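Thiamine phosphate pyrophosphorylase (Bacteroides thetaiotaomicron VPI-5482, PDB 3CEU) probably acts as a thiamine-phosphate diphosphorylase, a TIM-barrel enzyme of the pathway that makes thiamine diphosphate. Local coordinates at residues T10-V13 with E14-K17; N177-A181 with C182-N186. All coordinates share one frame; numbering follows the deposited sequence.

Interaction 1. Residues T10-V13 with E14-K17; sequences TFFV and EEDK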
loop_
_atom_site.group_PDB
_atom_site.type_symbol
_atom_site.label_atom_id
_atom_site.label_comp_id
_atom_site.label_asym_id
_atom_site.label_seq_id
_atom_site.Cartn_x
_atom_site.Cartn_y
_atom_site.Cartn_z
ATOM N N THR A 10 -7.462 12.275 -2.380
ATOM C CA THR A 10 -8.203 13.001 -3.400
ATOM C C THR A 10 -7.724 12.749 -4.834
ATOM O O THR A 10 -6.590 12.325 -5.058
ATOM C CB THR A 10 -8.181 14.531 -3.115
ATOM O OG1 THR A 10 -8.547 15.243 -4.303
ATOM C CG2 THR A 10 -6.807 14.985 -2.667
ATOM N N PHE A 11 -8.617 13.009 -5.792
ATOM C CA PHE A 11 -8.366 12.838 -7.227
ATOM C C PHE A 11 -7.685 14.072 -7.819
ATOM O O PHE A 11 -8.031 15.202 -7.471
ATOM C CB PHE A 11 -9.695 12.611 -7.970
ATOM C CG PHE A 11 -10.295 11.243 -7.757
ATOM C CD1 PHE A 11 -9.939 10.179 -8.576
ATOM C CD2 PHE A 11 -11.185 11.014 -6.718
ATOM C CE1 PHE A 11 -10.460 8.902 -8.360
ATOM C CE2 PHE A 11 -11.706 9.738 -6.498
ATOM C CZ PHE A 11 -11.343 8.682 -7.321
ATOM N N PHE A 12 -6.722 13.857 -8.711
ATOM C CA PHE A 12 -6.031 14.971 -9.355
ATOM C C PHE A 12 -5.562 14.610 -10.765
ATOM O O PHE A 12 -5.224 13.458 -11.039
ATOM C CB PHE A 12 -4.841 15.450 -8.507
ATOM C CG PHE A 12 -3.743 14.435 -8.352
ATOM C CD1 PHE A 12 -3.853 13.401 -7.425
ATOM C CD2 PHE A 12 -2.588 14.524 -9.125
ATOM C CE1 PHE A 12 -2.831 12.473 -7.269
ATOM C CE2 PHE A 12 -1.557 13.602 -8.980
ATOM C CZ PHE A 12 -1.678 12.573 -8.050
ATOM N N VAL A 13 -5.557 15.600 -11.655
ATOM C CA VAL A 13 -5.142 15.393 -13.040
ATOM C C VAL A 13 -3.721 14.859 -13.113
ATOM O O VAL A 13 -2.863 15.250 -12.318
ATOM C CB VAL A 13 -5.203 16.702 -13.850
ATOM C CG1 VAL A 13 -6.642 17.125 -14.050
ATOM C CG2 VAL A 13 -4.419 17.791 -13.124
ATOM N N GLU A 14 -3.479 13.978 -14.077
ATOM C CA GLU A 14 -2.164 13.373 -14.261
ATOM C C GLU A 14 -1.916 12.197 -13.317
ATOM O O GLU A 14 -0.936 11.465 -13.477
ATOM C CB GLU A 14 -1.061 14.427 -14.097
ATOM C CG GLU A 14 -0.836 15.256 -15.355
ATOM C CD GLU A 14 0.199 16.346 -15.170
ATOM O OE1 GLU A 14 -0.097 17.341 -14.469
ATOM O OE2 GLU A 14 1.309 16.205 -15.727
ATOM N N GLU A 15 -2.813 12.010 -12.349
ATOM C CA GLU A 15 -2.691 10.914 -11.387
ATOM C C GLU A 15 -2.609 9.556 -12.099
ATOM O O GLU A 15 -1.822 8.690 -11.705
ATOM C CB GLU A 15 -3.887 10.909 -10.425
ATOM C CG GLU A 15 -3.752 9.899 -9.288
ATOM C CD GLU A 15 -4.999 9.788 -8.413
ATOM O OE1 GLU A 15 -4.923 9.089 -7.381
ATOM O OE2 GLU A 15 -6.044 10.388 -8.751
ATOM N N ASP A 16 -3.417 9.381 -13.144
ATOM C CA ASP A 16 -3.423 8.136 -13.900
ATOM C C ASP A 16 -2.079 7.900 -14.597
ATOM O O ASP A 16 -1.607 6.765 -14.687
ATOM C CB ASP A 16 -4.557 8.138 -14.936
ATOM C CG ASP A 16 -4.264 9.027 -16.138
ATOM O OD1 ASP A 16 -4.075 10.244 -15.957
ATOM O OD2 ASP A 16 -4.225 8.503 -17.265
ATOM N N LYS A 17 -1.470 8.976 -15.085
ATOM C CA LYS A 17 -0.177 8.889 -15.768
ATOM C C LYS A 17 0.907 8.519 -14.776
ATOM O O LYS A 17 1.765 7.681 -15.044
ATOM C CB LYS A 17 0.206 10.234 -16.397
ATOM C CG LYS A 17 -0.320 10.487 -17.806
ATOM C CD LYS A 17 -1.822 10.667 -17.853
ATOM C CE LYS A 17 -2.249 11.227 -19.207
ATOM N NZ LYS A 17 -1.707 12.608 -19.422
HETATM O O HOH W 1 -7.419 11.357 -10.837
#

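Interaction 2. Residues N177-A181 with C182-N186; sequences NKFDA and CLDQN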
loop_
_atom_site.group_PDB
_atom_site.type_symbol
_atom_site.label_atom_id
_atom_site.label_comp_id
_atom_site.label_asym_id
_atom_site.label_seq_id
_atom_site.Cartn_x
_atom_site.Cartn_y
_atom_site.Cartn_z
ATOM N N ASN A 177 4.026 13.431 -1.847
ATOM C CA ASN A 177 4.402 14.774 -1.433
ATOM C C ASN A 177 5.519 15.325 -2.325
ATOM O O ASN A 177 5.847 16.519 -2.265
ATOM C CB ASN A 177 4.860 14.763 0.034
ATOM C CG ASN A 177 3.713 14.450 1.011
ATOM O OD1 ASN A 177 3.941 14.117 2.180
ATOM N ND2 ASN A 177 2.477 14.570 0.528
ATOM N N LYS A 178 6.096 14.457 -3.155
ATOM C CA LYS A 178 7.182 14.840 -4.059
ATOM C C LYS A 178 6.640 15.472 -5.327
ATOM O O LYS A 178 7.380 15.738 -6.266
ATOM C CB LYS A 178 8.030 13.613 -4.424
ATOM C CG LYS A 178 9.529 13.817 -4.250
ATOM C CD LYS A 178 9.866 14.235 -2.827
ATOM C CE LYS A 178 9.745 13.082 -1.837
ATOM N NZ LYS A 178 10.891 12.133 -1.952
ATOM N N PHE A 179 5.338 15.708 -5.360
ATOM C CA PHE A 179 4.744 16.322 -6.534
ATOM C C PHE A 179 3.656 17.301 -6.151
ATOM O O PHE A 179 2.759 16.972 -5.377
ATOM C CB PHE A 179 4.166 15.258 -7.465
ATOM C CG PHE A 179 3.438 15.823 -8.649
ATOM C CD1 PHE A 179 2.046 15.821 -8.693
ATOM C CD2 PHE A 179 4.144 16.348 -9.728
ATOM C CE1 PHE A 179 1.368 16.329 -9.799
ATOM C CE2 PHE A 179 3.482 16.861 -10.840
ATOM C CZ PHE A 179 2.091 16.852 -10.882
ATOM N N ASP A 180 3.744 18.510 -6.687
ATOM C CA ASP A 180 2.732 19.519 -6.414
ATOM C C ASP A 180 2.175 19.995 -7.744
ATOM O O ASP A 180 2.883 20.603 -8.552
ATOM C CB ASP A 180 3.318 20.698 -5.642
ATOM C CG ASP A 180 3.961 20.277 -4.343
ATOM O OD1 ASP A 180 3.344 19.477 -3.605
ATOM O OD2 ASP A 180 5.079 20.758 -4.056
ATOM N N ALA A 181 0.897 19.715 -7.965
ATOM C CA ALA A 181 0.231 20.087 -9.209
ATOM C C ALA A 181 0.324 21.572 -9.529
ATOM O O ALA A 181 0.190 22.418 -8.649
ATOM C CB ALA A 181 -1.232 19.660 -9.151
ATOM N N CYS A 182 0.556 21.874 -10.802
ATOM C CA CYS A 182 0.641 23.248 -11.283
ATOM C C CYS A 182 1.865 23.994 -10.810
ATOM O O CYS A 182 2.090 25.130 -11.222
ATOM C CB CYS A 182 -0.602 24.041 -10.876
ATOM S SG CYS A 182 -2.145 23.346 -11.424
ATOM N N LEU A 183 2.638 23.393 -9.913
ATOM C CA LEU A 183 3.861 24.049 -9.463
ATOM C C LEU A 183 5.034 23.286 -10.089
ATOM O O LEU A 183 6.062 23.876 -10.406
ATOM C CB LEU A 183 3.952 24.084 -7.926
ATOM C CG LEU A 183 2.933 24.950 -7.157
ATOM C CD1 LEU A 183 3.392 25.144 -5.696
ATOM C CD2 LEU A 183 2.794 26.313 -7.828
ATOM N N ASP A 184 4.880 21.976 -10.285
ATOM C CA ASP A 184 5.943 21.209 -10.928
ATOM C C ASP A 184 5.599 21.056 -12.406
ATOM O O ASP A 184 4.432 20.941 -12.775
ATOM C CB ASP A 184 6.121 19.831 -10.289
ATOM C CG ASP A 184 6.835 19.893 -8.945
ATOM O OD1 ASP A 184 7.914 20.534 -8.852
ATOM O OD2 ASP A 184 6.321 19.286 -7.974
ATOM N N GLN A 185 6.622 21.066 -13.249
ATOM C CA GLN A 185 6.415 20.932 -14.680
ATOM C C GLN A 185 6.345 19.464 -15.080
ATOM O O GLN A 185 6.054 19.131 -16.232
ATOM C CB GLN A 185 7.550 21.606 -15.443
ATOM C CG GLN A 185 7.069 22.469 -16.584
ATOM C CD GLN A 185 6.674 23.852 -16.123
ATOM O OE1 GLN A 185 7.517 24.612 -15.650
ATOM N NE2 GLN A 185 5.388 24.186 -16.246
ATOM N N ASN A 186 6.635 18.586 -14.130
ATOM C CA ASN A 186 6.580 17.162 -14.394
ATOM C C ASN A 186 6.608 16.377 -13.093
ATOM O O ASN A 186 6.708 16.959 -12.010
ATOM C CB ASN A 186 7.728 16.741 -15.320
ATOM C CG ASN A 186 9.095 16.934 -14.698
ATOM O OD1 ASN A 186 9.474 16.219 -13.767
ATOM N ND2 ASN A 186 9.849 17.904 -15.217
#

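Interaction 1. Residues T10-V13 with E14-K17
Phe12 and Glu15 meet in a local CH-pi contact at the surface, the Glu15 chain lying over the face of the Phe12 ring where the loop after strand 2-6 turns into helix 15-24. Glu15 CB sits 3.6 Å from the centroid of the Phe12 ring, almost straight above its centre. Further along, Glu15 CG comes within 3.4 Å of Phe12 CE1, and the carboxylate continues with its plane only 18° from that of the ring. CG stands anti to the Glu15 backbone N (chi1 -173°), and the extended chain beyond it carries the acid back over the loop. The backbone forms a type II beta turn from Phe12 to Glu15, closed by Glu15 N donating to Phe12 O at 3.1 Å, with Glu14 as the N-cap residue of the first helix of this TIM barrel. A water reinforces the turn, donating to both Phe12 O (3.0 Å) and Glu15 OE2 (2.7 Å). The other carboxylate oxygen, OE1, makes a salt bridge with Lys34, which also forms a cation-pi contact with Phe11. An alanine in place of Phe12 would probably leave CB and CG of Glu15 without the flat surface they pack on, with less to fix their rotation.

Interaction 2. Residues N177-A181 with C182-N186
Phe179 offers a ring edge to the backbone of Asn186, opening a looped connection between helix 173-176 and helix 188-201, in the C-terminal part of the TIM barrel, beyond its last strand. The loop doubles back through a tight turn with the backbone angles of a type II beta turn, Ala181 and Cys182 at its two central positions. Phe179 is the one buried residue of the contact. Its CG lies anti to the backbone N (chi1 175°), which lays the ring alongside the returning chain: Asn186 O is 3.4 Å from Phe179 CE2, near the ring plane, while Asp184 CB approaches obliquely. Val190 of the following helix also packs against this ring.

Asp180 comes next and is held at both ends of its peptide backbone. Its N donates to Asp184 OD2 at 3.0 Å in a fairly straight bond (163°), meeting that oxygen on its anti side, 19° out of the carboxylate plane, so a side chain from the far limb of the loop ties back to the near one. Its O accepts twice: Leu183 N, 3.1 Å from Asp180 O, comes from above the carbonyl plane and closes the beta turn, whereas Asp184 N, 3.0 Å from the same oxygen, lies nearly in line with the C=O bond. The two carboxylates are neighbours as well, and their like charges may raise the proton affinity of one of them. At Ala181 the chain reaches the bend, and the methyl CB lies 4.4 Å from Cys182 SG, a loose apolar contact on the surface of the loop.

How the interactions relate
Both interactions are surface contacts within one continuous piece of chain, and each has a single buried residue, Glu15 in interaction 1 and Phe179 in interaction 2. Interaction 1 follows the first strand, interaction 2 the short helix after the last; these strands are neighbours in the closed barrel, consistent with the contact between the loops: Phe12 CE2 packs 4.1 Å from Phe179 CE1, with Glu14 OE1 close to the same ring. Each loop bends through a tight turn, but the chemistry differs. Segment 10-17 leads directly into a helix and combines ring packing with a bridging water and a carboxylate paired to lysine; segment 177-186 stays irregular throughout and relies on two backbone bonds to one carbonyl and a backbone N-H held by an aspartate carboxylate.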